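Local atomic coordinates of G protein alpha subunit (PDB entry 4FID), a protein that binds guanine nucleotides and, as the alpha subunit of a heterotrimeric G protein, probably hydrolyses GTP and relays transmembrane signals in Entamoeba histolytica. Residues L63-K68 with I103-E108; A96-E101 with Y121-V126; A195-K200 with N251-E256; E132-V135 with E139-I142; K301-P306 with M327-A332. All blocks are in the same frame, centred on the assembly; numbering follows the deposited sequence.

How the interactions relate
Interactions 1 and 2 lie in the all-helical domain, with centres 13 Å apart; their segments alternate along the chain, and they meet where K68 N probably donates to D100 OD1. Interaction 4, centred 17 Å from interaction 2, is joined to it through Y121, whose hydroxyl probably bonds D140 OD1. Interaction 4 lies near the nucleotide: I142 of its segment 139-142 lines the GDP pocket, while the D140 side chain stays about 10 Å from the ligand. Interactions 3 and 5 belong to the Ras-like domain, 29 Å apart between centres and not touching. Interaction 5 is far from the helical-domain contacts, its centre 46 Å from that of interaction 1.

Interaction 1: L63-K68 with I103-E108; sequences LNHPMK and IQATYE
H65 lays its imidazole against A105 and T106 on helix 101-108, and this ring is the main element of the contact. A105 CB stands 4.0 Å from the centroid of the H65 ring and 24° off its normal, a CH-pi contact over one face; the opposite face carries L63 O from the same loop. T106 approaches obliquely, with T106 OG1 3.3 Å from H65 CD2. That hydroxyl sits beside its own backbone N (chi1 -63°), which lets it bond back to G102 O in the preceding turn while still touching the imidazole. Further along, I103 meets M67, a selenomethionine: M67 CG lies 4.2 Å from I103 CG1, and the two chains cross at a slant. M67 also rests on I57 and S60 of helix 42-62, and T106 likewise touches S60, so both carry the contact on to that long helix. No hydrogen bond crosses between the segments. The loop takes this path because helix 42-62 ends in a Schellman motif, with N64 at positive phi (52°) and H65 N returning to S60 O; the result is helix-end packing inside the all-helical domain of a G-alpha subunit.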
# COMPACT_ATOMS: atom_id res chain seq x y z
N LEU A 63 -13.80 -16.82 -16.08
CA LEU A 63 -15.03 -16.07 -15.81
C LEU A 63 -15.89 -15.82 -17.06
O LEU A 63 -16.83 -15.02 -17.04
CB LEU A 63 -14.71 -14.75 -15.10
CG LEU A 63 -14.07 -14.84 -13.70
CD1 LEU A 63 -13.45 -13.52 -13.27
CD2 LEU A 63 -15.09 -15.27 -12.68
N ASN A 64 -15.59 -16.51 -18.15
CA ASN A 64 -16.44 -16.45 -19.34
C ASN A 64 -16.74 -15.03 -19.81
O ASN A 64 -17.90 -14.62 -19.87
CB ASN A 64 -17.76 -17.19 -19.11
CG ASN A 64 -17.57 -18.48 -18.33
OD1 ASN A 64 -17.00 -19.45 -18.84
ND2 ASN A 64 -18.04 -18.49 -17.08
N HIS A 65 -15.69 -14.28 -20.13
CA HIS A 65 -15.81 -13.02 -20.85
C HIS A 65 -14.99 -13.12 -22.13
O HIS A 65 -13.81 -12.76 -22.15
CB HIS A 65 -15.28 -11.85 -20.02
CG HIS A 65 -15.88 -11.75 -18.66
ND1 HIS A 65 -17.19 -11.37 -18.45
CD2 HIS A 65 -15.35 -11.95 -17.43
CE1 HIS A 65 -17.44 -11.36 -17.15
NE2 HIS A 65 -16.34 -11.71 -16.51
N PRO A 66 -15.59 -13.62 -23.21
CA PRO A 66 -14.80 -13.84 -24.42
C PRO A 66 -14.03 -12.60 -24.90
O PRO A 66 -14.45 -11.45 -24.71
CB PRO A 66 -15.85 -14.29 -25.44
CG PRO A 66 -16.88 -14.95 -24.62
CD PRO A 66 -16.97 -14.10 -23.37
N MSE A 67 -12.89 -12.87 -25.54
CA MSE A 67 -12.02 -11.85 -26.09
C MSE A 67 -12.22 -11.70 -27.59
O MSE A 67 -12.39 -12.68 -28.31
CB MSE A 67 -10.58 -12.27 -25.86
CG MSE A 67 -9.92 -11.68 -24.63
SE MSE A 67 -8.08 -12.34 -24.53
CE MSE A 67 -8.38 -13.67 -23.17
N LYS A 68 -12.20 -10.45 -28.06
CA LYS A 68 -12.15 -10.19 -29.48
C LYS A 68 -10.70 -10.33 -29.94
O LYS A 68 -10.40 -11.06 -30.88
CB LYS A 68 -12.66 -8.78 -29.80
CG LYS A 68 -14.10 -8.72 -30.27
CD LYS A 68 -14.63 -7.29 -30.22
CE LYS A 68 -13.82 -6.35 -31.12
NZ LYS A 68 -13.99 -4.91 -30.74
N ILE A 103 -11.49 -8.33 -21.55
CA ILE A 103 -10.47 -8.04 -20.56
C ILE A 103 -11.00 -6.97 -19.58
O ILE A 103 -10.87 -7.10 -18.35
CB ILE A 103 -9.18 -7.59 -21.27
CG1 ILE A 103 -8.56 -8.77 -22.00
CG2 ILE A 103 -8.15 -7.06 -20.27
CD1 ILE A 103 -7.96 -9.83 -21.04
N GLN A 104 -11.61 -5.94 -20.14
CA GLN A 104 -12.19 -4.89 -19.32
C GLN A 104 -13.26 -5.46 -18.36
O GLN A 104 -13.27 -5.15 -17.17
CB GLN A 104 -12.76 -3.80 -20.21
CG GLN A 104 -12.71 -2.41 -19.59
CD GLN A 104 -11.33 -2.03 -19.11
OE1 GLN A 104 -10.32 -2.42 -19.69
NE2 GLN A 104 -11.28 -1.25 -18.04
N ALA A 105 -14.14 -6.31 -18.88
CA ALA A 105 -15.14 -7.00 -18.06
C ALA A 105 -14.49 -7.83 -16.93
O ALA A 105 -15.02 -7.92 -15.81
CB ALA A 105 -16.02 -7.89 -18.93
N THR A 106 -13.36 -8.45 -17.24
CA THR A 106 -12.65 -9.29 -16.30
C THR A 106 -11.97 -8.43 -15.24
O THR A 106 -11.91 -8.80 -14.06
CB THR A 106 -11.59 -10.14 -17.02
OG1 THR A 106 -12.23 -11.02 -17.95
CG2 THR A 106 -10.76 -10.95 -16.03
N TYR A 107 -11.48 -7.27 -15.67
CA TYR A 107 -10.84 -6.34 -14.75
C TYR A 107 -11.83 -5.84 -13.70
O TYR A 107 -11.48 -5.70 -12.54
CB TYR A 107 -10.20 -5.17 -15.50
CG TYR A 107 -9.65 -4.08 -14.60
CD1 TYR A 107 -8.37 -4.18 -14.06
CD2 TYR A 107 -10.40 -2.94 -14.31
CE1 TYR A 107 -7.86 -3.19 -13.24
CE2 TYR A 107 -9.90 -1.95 -13.50
CZ TYR A 107 -8.63 -2.07 -12.97
OH TYR A 107 -8.13 -1.08 -12.16
N GLU A 108 -13.07 -5.58 -14.13
CA GLU A 108 -14.13 -5.14 -13.22
C GLU A 108 -14.54 -6.21 -12.20
O GLU A 108 -15.13 -5.89 -11.18
CB GLU A 108 -15.35 -4.66 -14.01
CG GLU A 108 -15.05 -3.51 -14.96
CD GLU A 108 -14.29 -2.37 -14.29
OE1 GLU A 108 -13.62 -1.58 -15.00
OE2 GLU A 108 -14.37 -2.26 -13.05

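Interaction 2: A96-E101 with Y121-V126; sequences ALWADE and YLFENV
W98 and F123 meet through their aromatic groups, W98 near the end of helix 90-99 and F123 near the end of helix 119-124. The ring-to-ring part is oblique: the W98 six-membered ring and the F123 ring have centroids 5.2 Å apart and planes at 54°, with W98 CE3 and F123 CD2 closest at 3.5 Å. A CH-pi contact adds to this, F123 CB standing 4.0 Å from the centroid of the W98 five-membered ring and only 9° off its normal. One face of the indole is thus met by both the methylene and the ring of F123. The indole reaches across because W98 CG is trans to its backbone N (chi1 -179°). E124 CG approaches the indole obliquely, 4.2 Å from W98 NE1, a loose van der Waals touch. Polar bonds run to other neighbours: D100 OD2 caps G102 N at the start of the next helix. Y107 meets W98 edge-to-face, while M53 and L56 of helix 42-62 touch F123. With no hydrogen bond between the segments, cohesion here rests on dispersion and C-H to pi attraction, consistent with partly buried helix-to-helix packing in the helical domain.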
# COMPACT_ATOMS: atom_id res chain seq x y z
N ALA A 96 -4.06 -3.18 -27.14
CA ALA A 96 -5.26 -3.82 -27.67
C ALA A 96 -5.96 -4.65 -26.59
O ALA A 96 -7.17 -4.55 -26.41
CB ALA A 96 -4.92 -4.69 -28.87
N LEU A 97 -5.19 -5.46 -25.87
CA LEU A 97 -5.75 -6.26 -24.80
C LEU A 97 -6.50 -5.40 -23.78
O LEU A 97 -7.64 -5.69 -23.43
CB LEU A 97 -4.67 -7.09 -24.11
CG LEU A 97 -4.21 -8.35 -24.87
CD1 LEU A 97 -2.90 -8.91 -24.30
CD2 LEU A 97 -5.32 -9.41 -24.87
N TRP A 98 -5.85 -4.34 -23.31
CA TRP A 98 -6.43 -3.50 -22.26
C TRP A 98 -7.69 -2.78 -22.76
O TRP A 98 -8.54 -2.40 -21.98
CB TRP A 98 -5.37 -2.51 -21.76
CG TRP A 98 -5.79 -1.59 -20.65
CD1 TRP A 98 -5.68 -0.23 -20.64
CD2 TRP A 98 -6.36 -1.96 -19.39
NE1 TRP A 98 -6.17 0.28 -19.46
CE2 TRP A 98 -6.59 -0.76 -18.67
CE3 TRP A 98 -6.70 -3.17 -18.80
CZ2 TRP A 98 -7.13 -0.76 -17.39
CZ3 TRP A 98 -7.25 -3.16 -17.53
CH2 TRP A 98 -7.46 -1.97 -16.84
N ALA A 99 -7.80 -2.62 -24.07
CA ALA A 99 -8.99 -1.99 -24.66
C ALA A 99 -10.06 -3.01 -25.10
O ALA A 99 -11.16 -2.64 -25.49
CB ALA A 99 -8.59 -1.10 -25.82
N ASP A 100 -9.74 -4.29 -24.99
CA ASP A 100 -10.65 -5.34 -25.40
C ASP A 100 -11.79 -5.49 -24.40
O ASP A 100 -11.58 -5.44 -23.19
CB ASP A 100 -9.88 -6.65 -25.55
CG ASP A 100 -10.77 -7.79 -25.95
OD1 ASP A 100 -11.17 -7.82 -27.14
OD2 ASP A 100 -11.06 -8.65 -25.07
N GLU A 101 -13.01 -5.67 -24.90
CA GLU A 101 -14.20 -5.74 -24.07
C GLU A 101 -14.14 -6.81 -22.99
O GLU A 101 -14.54 -6.58 -21.86
CB GLU A 101 -15.43 -5.96 -24.95
CG GLU A 101 -15.42 -5.09 -26.21
CD GLU A 101 -16.74 -5.10 -26.97
OE1 GLU A 101 -17.51 -6.10 -26.89
OE2 GLU A 101 -17.02 -4.09 -27.66
N TYR A 121 -2.07 0.94 -13.77
CA TYR A 121 -0.98 1.90 -13.96
C TYR A 121 0.03 1.36 -14.95
O TYR A 121 0.43 2.06 -15.87
CB TYR A 121 -0.31 2.27 -12.63
CG TYR A 121 0.89 3.20 -12.76
CD1 TYR A 121 0.74 4.58 -12.59
CD2 TYR A 121 2.17 2.71 -13.00
CE1 TYR A 121 1.83 5.44 -12.69
CE2 TYR A 121 3.27 3.56 -13.11
CZ TYR A 121 3.09 4.93 -12.94
OH TYR A 121 4.17 5.79 -13.02
N LEU A 122 0.44 0.10 -14.78
CA LEU A 122 1.41 -0.49 -15.70
C LEU A 122 0.91 -0.43 -17.15
O LEU A 122 1.63 0.02 -18.02
CB LEU A 122 1.81 -1.91 -15.29
CG LEU A 122 2.62 -1.91 -13.98
CD1 LEU A 122 3.02 -3.33 -13.45
CD2 LEU A 122 3.82 -1.03 -14.15
N PHE A 123 -0.32 -0.85 -17.39
CA PHE A 123 -0.90 -0.82 -18.73
C PHE A 123 -0.96 0.59 -19.34
O PHE A 123 -0.58 0.80 -20.49
CB PHE A 123 -2.29 -1.46 -18.72
CG PHE A 123 -2.28 -2.87 -18.16
CD1 PHE A 123 -1.12 -3.64 -18.22
CD2 PHE A 123 -3.42 -3.40 -17.56
CE1 PHE A 123 -1.10 -4.92 -17.69
CE2 PHE A 123 -3.40 -4.69 -17.03
CZ PHE A 123 -2.24 -5.45 -17.10
N GLU A 124 -1.42 1.56 -18.57
CA GLU A 124 -1.50 2.92 -19.08
C GLU A 124 -0.14 3.53 -19.38
O GLU A 124 -0.05 4.56 -20.03
CB GLU A 124 -2.29 3.80 -18.12
CG GLU A 124 -3.76 3.41 -18.07
CD GLU A 124 -4.53 4.07 -16.95
OE1 GLU A 124 -3.93 4.83 -16.15
OE2 GLU A 124 -5.74 3.82 -16.88
N ASN A 125 0.92 2.87 -18.90
CA ASN A 125 2.27 3.40 -19.03
C ASN A 125 3.16 2.53 -19.89
O ASN A 125 4.39 2.73 -19.92
CB ASN A 125 2.89 3.63 -17.65
CG ASN A 125 2.45 4.94 -17.01
OD1 ASN A 125 3.05 5.98 -17.25
ND2 ASN A 125 1.39 4.89 -16.21
N VAL A 126 2.55 1.57 -20.59
CA VAL A 126 3.29 0.55 -21.34
C VAL A 126 4.17 1.10 -22.48
O VAL A 126 5.29 0.62 -22.68
CB VAL A 126 2.37 -0.57 -21.86
CG1 VAL A 126 1.59 -0.12 -23.09
CG2 VAL A 126 3.21 -1.79 -22.19

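Interaction 3: A195-K200 with N251-E256; sequences AEYDMK and NTIFPE
I253 makes an apolar loop-to-loop contact with Y197 and D198 at the margin of the Ras-like domain, where the segment following strand 187-193 meets the one following helix 238-247. The longer branch of I253 serves both partners: I253 CG1 comes at the edge of the tyrosine ring, near its plane, 4.0 Å from Y197 CD1, and I253 CD1 reaches to 3.7 Å from D198 CB. I253 CG2 lies 3.5 Å from Y197 O, and the Y197 and I253 side chains cross at roughly a right angle. The aspartate turns its methylene, not its carboxylate, to the isoleucine; D198 OD2 forms a salt bridge with K244. Y197 and D198 are the central residues of a type I turn closed by M199 N to E196 O at 3.1 Å. Y197 holds its ring between its own backbone N and carbonyl carbon (chi1 65°), and the phenol oxygen bonds V248 O. The nucleotide is remote, the Y197 side chain being about 13 Å from GDP. Around the contact, helix 238-247 supplies F241, K244 and L245 to Y197, helix 263-275 adds I270, and F254 packs on L210 of helix 209-222 and against Y269.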
# COMPACT_ATOMS: atom_id res chain seq x y z
N ALA A 195 -8.96 -1.74 1.90
CA ALA A 195 -9.59 -2.54 0.86
C ALA A 195 -9.51 -4.06 1.10
O ALA A 195 -9.99 -4.84 0.28
CB ALA A 195 -9.04 -2.17 -0.51
N GLU A 196 -8.93 -4.46 2.23
CA GLU A 196 -8.76 -5.88 2.55
C GLU A 196 -9.90 -6.43 3.40
O GLU A 196 -9.83 -7.58 3.84
CB GLU A 196 -7.42 -6.13 3.25
CG GLU A 196 -7.40 -5.65 4.72
CD GLU A 196 -6.08 -5.95 5.47
OE1 GLU A 196 -5.03 -6.23 4.84
OE2 GLU A 196 -6.11 -5.87 6.72
N TYR A 197 -10.94 -5.63 3.64
CA TYR A 197 -12.04 -6.07 4.51
C TYR A 197 -12.71 -7.38 4.06
O TYR A 197 -13.33 -8.05 4.87
CB TYR A 197 -13.10 -4.98 4.67
CG TYR A 197 -13.81 -4.65 3.39
CD1 TYR A 197 -14.94 -5.35 2.99
CD2 TYR A 197 -13.34 -3.63 2.56
CE1 TYR A 197 -15.59 -5.05 1.81
CE2 TYR A 197 -13.99 -3.32 1.38
CZ TYR A 197 -15.11 -4.03 1.02
OH TYR A 197 -15.75 -3.71 -0.15
N ASP A 198 -12.58 -7.76 2.80
CA ASP A 198 -13.25 -8.96 2.30
C ASP A 198 -12.32 -10.12 1.95
O ASP A 198 -12.75 -11.06 1.30
CB ASP A 198 -14.06 -8.64 1.05
CG ASP A 198 -13.18 -8.38 -0.15
OD1 ASP A 198 -13.61 -8.68 -1.28
OD2 ASP A 198 -12.05 -7.88 0.05
N MSE A 199 -11.06 -10.06 2.37
CA MSE A 199 -10.10 -11.08 1.96
C MSE A 199 -9.79 -12.14 3.02
O MSE A 199 -9.52 -11.81 4.17
CB MSE A 199 -8.82 -10.41 1.47
CG MSE A 199 -9.08 -9.39 0.36
SE MSE A 199 -7.47 -8.52 -0.33
CE MSE A 199 -6.45 -10.11 -0.80
N LYS A 200 -9.83 -13.41 2.61
CA LYS A 200 -9.63 -14.53 3.54
C LYS A 200 -8.17 -14.97 3.57
O LYS A 200 -7.32 -14.33 2.96
CB LYS A 200 -10.56 -15.70 3.21
CG LYS A 200 -12.04 -15.36 3.36
CD LYS A 200 -12.42 -14.97 4.81
CE LYS A 200 -13.76 -14.20 4.85
NZ LYS A 200 -14.43 -14.09 6.20
N ASN A 251 -21.87 -4.66 3.91
CA ASN A 251 -22.78 -5.49 4.70
C ASN A 251 -22.88 -6.91 4.19
O ASN A 251 -23.64 -7.71 4.74
CB ASN A 251 -24.17 -4.88 4.85
CG ASN A 251 -24.93 -4.78 3.53
OD1 ASN A 251 -24.54 -5.36 2.51
ND2 ASN A 251 -26.01 -4.01 3.54
N THR A 252 -22.11 -7.24 3.15
CA THR A 252 -21.98 -8.63 2.74
C THR A 252 -20.89 -9.31 3.59
O THR A 252 -20.71 -10.53 3.54
CB THR A 252 -21.66 -8.78 1.22
OG1 THR A 252 -20.39 -8.19 0.94
CG2 THR A 252 -22.72 -8.11 0.37
N ILE A 253 -20.17 -8.51 4.35
CA ILE A 253 -19.09 -9.01 5.17
C ILE A 253 -19.45 -8.82 6.64
O ILE A 253 -19.20 -9.69 7.46
CB ILE A 253 -17.78 -8.26 4.84
CG1 ILE A 253 -17.48 -8.37 3.34
CG2 ILE A 253 -16.63 -8.81 5.70
CD1 ILE A 253 -17.10 -9.80 2.85
N PHE A 254 -20.01 -7.65 6.95
CA PHE A 254 -20.61 -7.36 8.26
C PHE A 254 -22.09 -7.03 8.11
O PHE A 254 -22.46 -5.87 7.98
CB PHE A 254 -19.92 -6.16 8.91
CG PHE A 254 -18.53 -6.45 9.37
CD1 PHE A 254 -17.43 -6.13 8.55
CD2 PHE A 254 -18.31 -7.03 10.61
CE1 PHE A 254 -16.13 -6.40 8.98
CE2 PHE A 254 -17.02 -7.30 11.05
CZ PHE A 254 -15.93 -6.99 10.22
N PRO A 255 -22.96 -8.06 8.16
CA PRO A 255 -24.40 -7.82 7.99
C PRO A 255 -24.96 -6.84 9.03
O PRO A 255 -25.98 -6.21 8.78
CB PRO A 255 -25.02 -9.21 8.14
CG PRO A 255 -23.88 -10.17 7.79
CD PRO A 255 -22.64 -9.49 8.34
N GLU A 256 -24.27 -6.70 10.16
CA GLU A 256 -24.65 -5.77 11.23
C GLU A 256 -24.21 -4.34 10.93
O GLU A 256 -23.86 -3.58 11.84
CB GLU A 256 -23.99 -6.20 12.55
CG GLU A 256 -24.86 -6.06 13.79
CD GLU A 256 -26.08 -7.00 13.79
OE1 GLU A 256 -26.37 -7.63 12.75
OE2 GLU A 256 -26.75 -7.09 14.85

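Interaction 4: E132-V135 with E139-I142; sequences EDYV and EDLI
Y134 and D140 form the whole of this contact: the tyrosine hydroxyl donates a hydrogen bond, Y134 OH to D140 OD2 at 2.8 Å. Both residues are buried, and their side chains come from opposite directions. Relative to the tyrosine ring, D140 OD2 lies in plane at the edge, 3.5 Å from Y134 CE1; relative to the carboxylate, the hydroxyl sits 50° out of plane, and ring and carboxylate planes are turned 54° apart. The phenol extends toward the helix because Y134 CG is opposite its backbone N (chi1 159°). I45 of helix 42-62 touches both side chains and closes this compact part.

The rest is loose. E132 and D133 are exposed and poorly ordered, the side chains of both more than 11 Å from segment 139-142. The CB of V135 points away from segment 139-142, and its side chain touches E35 and R38 of helix 35-39; E139 is exposed on the first turn of helix 138-143. I142 serves the nucleotide instead: I142 O bonds the GDP O2' atom.

D140 is gripped from several sides. R128 NH1 makes a salt bridge to OD2, the hydroxyl of Y121 probably bonds OD1, and the backbone N of D140 bonds T137 OG1. Two phenols and a guanidinium around one buried carboxylate near a helix start would be expected to favour its charged form. By fixing the rotation of D140, they tie the loop and the preceding helices to the short helix that leads to the GDP-binding H143.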
# COMPACT_ATOMS: atom_id res chain seq x y z
N GLU A 132 13.38 0.83 -25.16
CA GLU A 132 14.64 0.13 -24.97
C GLU A 132 15.52 0.80 -23.91
O GLU A 132 16.22 0.11 -23.16
CB GLU A 132 15.39 -0.05 -26.31
CG GLU A 132 15.82 1.24 -26.99
CD GLU A 132 16.91 1.00 -28.04
OE1 GLU A 132 17.44 -0.14 -28.09
OE2 GLU A 132 17.22 1.94 -28.81
N ASP A 133 15.47 2.12 -23.82
CA ASP A 133 16.34 2.84 -22.90
C ASP A 133 15.63 3.23 -21.60
O ASP A 133 16.17 3.99 -20.79
CB ASP A 133 16.89 4.10 -23.56
CG ASP A 133 15.80 5.11 -23.90
OD1 ASP A 133 14.86 4.73 -24.63
OD2 ASP A 133 15.89 6.27 -23.44
N TYR A 134 14.42 2.72 -21.43
CA TYR A 134 13.55 3.07 -20.30
C TYR A 134 14.22 2.94 -18.94
O TYR A 134 14.75 1.89 -18.60
CB TYR A 134 12.26 2.21 -20.34
CG TYR A 134 11.53 2.09 -19.02
CD1 TYR A 134 10.92 3.20 -18.44
CD2 TYR A 134 11.45 0.87 -18.34
CE1 TYR A 134 10.26 3.11 -17.23
CE2 TYR A 134 10.78 0.76 -17.11
CZ TYR A 134 10.19 1.90 -16.57
OH TYR A 134 9.52 1.86 -15.38
N VAL A 135 14.22 4.02 -18.18
CA VAL A 135 14.63 4.00 -16.78
C VAL A 135 13.43 4.43 -15.94
O VAL A 135 12.80 5.45 -16.23
CB VAL A 135 15.93 4.86 -16.52
CG1 VAL A 135 15.85 6.21 -17.19
CG2 VAL A 135 16.20 5.02 -15.04
N GLU A 139 7.77 7.95 -9.85
CA GLU A 139 6.34 7.65 -9.82
C GLU A 139 6.12 6.13 -10.08
O GLU A 139 5.30 5.49 -9.43
CB GLU A 139 5.57 8.57 -10.77
CG GLU A 139 4.06 8.65 -10.55
CD GLU A 139 3.69 9.23 -9.19
OE1 GLU A 139 4.26 10.28 -8.82
OE2 GLU A 139 2.83 8.64 -8.49
N ASP A 140 6.88 5.56 -11.00
CA ASP A 140 6.85 4.12 -11.20
C ASP A 140 7.14 3.39 -9.90
O ASP A 140 6.47 2.43 -9.56
CB ASP A 140 7.84 3.69 -12.30
CG ASP A 140 7.50 4.29 -13.67
OD1 ASP A 140 6.34 4.72 -13.83
OD2 ASP A 140 8.38 4.34 -14.57
N LEU A 141 8.16 3.84 -9.16
CA LEU A 141 8.53 3.15 -7.92
C LEU A 141 7.42 3.22 -6.88
O LEU A 141 7.27 2.29 -6.08
CB LEU A 141 9.82 3.74 -7.33
CG LEU A 141 11.18 3.10 -7.61
CD1 LEU A 141 11.38 2.82 -9.10
CD2 LEU A 141 12.31 3.99 -7.05
N ILE A 142 6.67 4.33 -6.88
CA ILE A 142 5.54 4.49 -5.98
C ILE A 142 4.48 3.43 -6.27
O ILE A 142 3.92 2.82 -5.35
CB ILE A 142 4.86 5.88 -6.11
CG1 ILE A 142 5.75 6.99 -5.54
CG2 ILE A 142 3.43 5.86 -5.49
CD1 ILE A 142 6.11 6.77 -4.11

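Interaction 5: K301-P306 with M327-A332; sequences KVYTNP and MKNMAA
Y303 and N329 approach one another at a slant, the flat amide of N329 standing almost perpendicular, 89°, to the tyrosine ring. The nearest atoms are Y303 OH and N329 OD1, 3.2 Å apart; the same oxygen is 3.9 Å from Y303 CZ, so the amide meets the outer end of the phenol, obliquely to the ring. Both residues direct CB toward the other segment, Y303 from the strand and N329 from the helix. The ring is swung beside its own backbone N (chi1 -59°), and K301, two residues earlier on the strand, lies along one of its faces with K301 CG 4.2 Å above the plane. Two lysine ammonium groups lie near the phenol end of the pair, K301 NZ and K328 NZ being 5.8 Å apart; these like charges do not touch, and K301 also has a long, weak ion pair with E281. V230 of strand 230-236 touches both Y303 and N329. Y303 is further fixed by backbone hydrogen bonds to K231 and I233 in that strand. This is the packing of the C-terminal helix 312-332 against the central sheet that characterises the Ras-like domain of G-alpha subunits, strand 301-307 leading to that helix through the loop that carries the GDP-binding A309.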
# COMPACT_ATOMS: atom_id res chain seq x y z
N LYS A 301 -4.51 7.38 23.88
CA LYS A 301 -5.26 7.95 22.78
C LYS A 301 -4.60 7.61 21.45
O LYS A 301 -3.39 7.67 21.32
CB LYS A 301 -5.36 9.47 22.95
CG LYS A 301 -6.09 10.20 21.82
CD LYS A 301 -6.07 11.72 22.00
CE LYS A 301 -6.98 12.17 23.14
NZ LYS A 301 -6.91 13.65 23.35
N VAL A 302 -5.41 7.24 20.46
CA VAL A 302 -4.93 6.84 19.15
C VAL A 302 -5.37 7.84 18.08
O VAL A 302 -6.56 8.16 17.96
CB VAL A 302 -5.46 5.43 18.78
CG1 VAL A 302 -5.09 5.07 17.37
CG2 VAL A 302 -4.92 4.41 19.74
N TYR A 303 -4.42 8.34 17.30
CA TYR A 303 -4.74 9.30 16.24
C TYR A 303 -4.92 8.57 14.91
O TYR A 303 -4.12 7.70 14.56
CB TYR A 303 -3.66 10.37 16.16
CG TYR A 303 -3.48 11.13 17.45
CD1 TYR A 303 -2.70 10.62 18.49
CD2 TYR A 303 -4.10 12.36 17.65
CE1 TYR A 303 -2.53 11.31 19.68
CE2 TYR A 303 -3.94 13.07 18.85
CZ TYR A 303 -3.15 12.54 19.85
OH TYR A 303 -3.00 13.22 21.03
N THR A 304 -5.98 8.90 14.17
CA THR A 304 -6.30 8.18 12.95
C THR A 304 -6.41 9.13 11.78
O THR A 304 -6.80 10.29 11.94
CB THR A 304 -7.62 7.36 13.04
OG1 THR A 304 -8.72 8.24 13.26
CG2 THR A 304 -7.59 6.33 14.16
N ASN A 305 -6.09 8.63 10.60
CA ASN A 305 -6.35 9.37 9.37
C ASN A 305 -6.38 8.43 8.21
O ASN A 305 -5.57 7.53 8.11
CB ASN A 305 -5.29 10.44 9.15
CG ASN A 305 -5.87 11.73 8.55
OD1 ASN A 305 -6.10 11.82 7.36
ND2 ASN A 305 -6.08 12.73 9.40
N PRO A 306 -7.35 8.63 7.31
CA PRO A 306 -7.28 7.79 6.12
C PRO A 306 -6.22 8.36 5.18
O PRO A 306 -5.90 9.55 5.23
CB PRO A 306 -8.70 7.91 5.52
CG PRO A 306 -9.42 8.99 6.36
CD PRO A 306 -8.39 9.66 7.21
N MSE A 327 4.85 16.38 17.90
CA MSE A 327 5.46 17.48 18.68
C MSE A 327 4.66 17.83 19.93
O MSE A 327 5.23 18.00 21.02
CB MSE A 327 5.63 18.75 17.85
CG MSE A 327 6.30 18.55 16.50
SE MSE A 327 8.22 18.78 16.47
CE MSE A 327 8.69 17.95 18.19
N LYS A 328 3.34 17.97 19.76
CA LYS A 328 2.50 18.36 20.88
C LYS A 328 2.66 17.31 21.97
O LYS A 328 2.97 17.61 23.13
CB LYS A 328 1.03 18.47 20.49
CG LYS A 328 0.08 18.33 21.71
CD LYS A 328 -1.41 18.28 21.36
CE LYS A 328 -2.30 18.24 22.62
NZ LYS A 328 -2.20 16.97 23.41
N ASN A 329 2.47 16.06 21.57
CA ASN A 329 2.60 14.96 22.49
C ASN A 329 3.93 14.93 23.23
O ASN A 329 3.94 14.78 24.45
CB ASN A 329 2.35 13.63 21.77
CG ASN A 329 1.15 12.90 22.34
OD1 ASN A 329 -0.00 13.23 22.04
ND2 ASN A 329 1.42 11.91 23.21
N MSE A 330 5.04 15.08 22.51
CA MSE A 330 6.34 14.99 23.15
C MSE A 330 6.51 16.09 24.19
O MSE A 330 7.02 15.85 25.29
CB MSE A 330 7.47 15.08 22.13
CG MSE A 330 7.78 13.78 21.41
SE MSE A 330 8.84 14.15 19.81
CE MSE A 330 10.65 14.07 20.52
N ALA A 331 6.07 17.29 23.84
CA ALA A 331 6.13 18.41 24.77
C ALA A 331 5.42 18.04 26.08
O ALA A 331 5.99 18.18 27.17
CB ALA A 331 5.55 19.66 24.15
N ALA A 332 4.19 17.55 25.96
CA ALA A 332 3.43 17.13 27.13
C ALA A 332 4.01 15.92 27.88
O ALA A 332 3.52 15.57 28.95
CB ALA A 332 1.98 16.87 26.75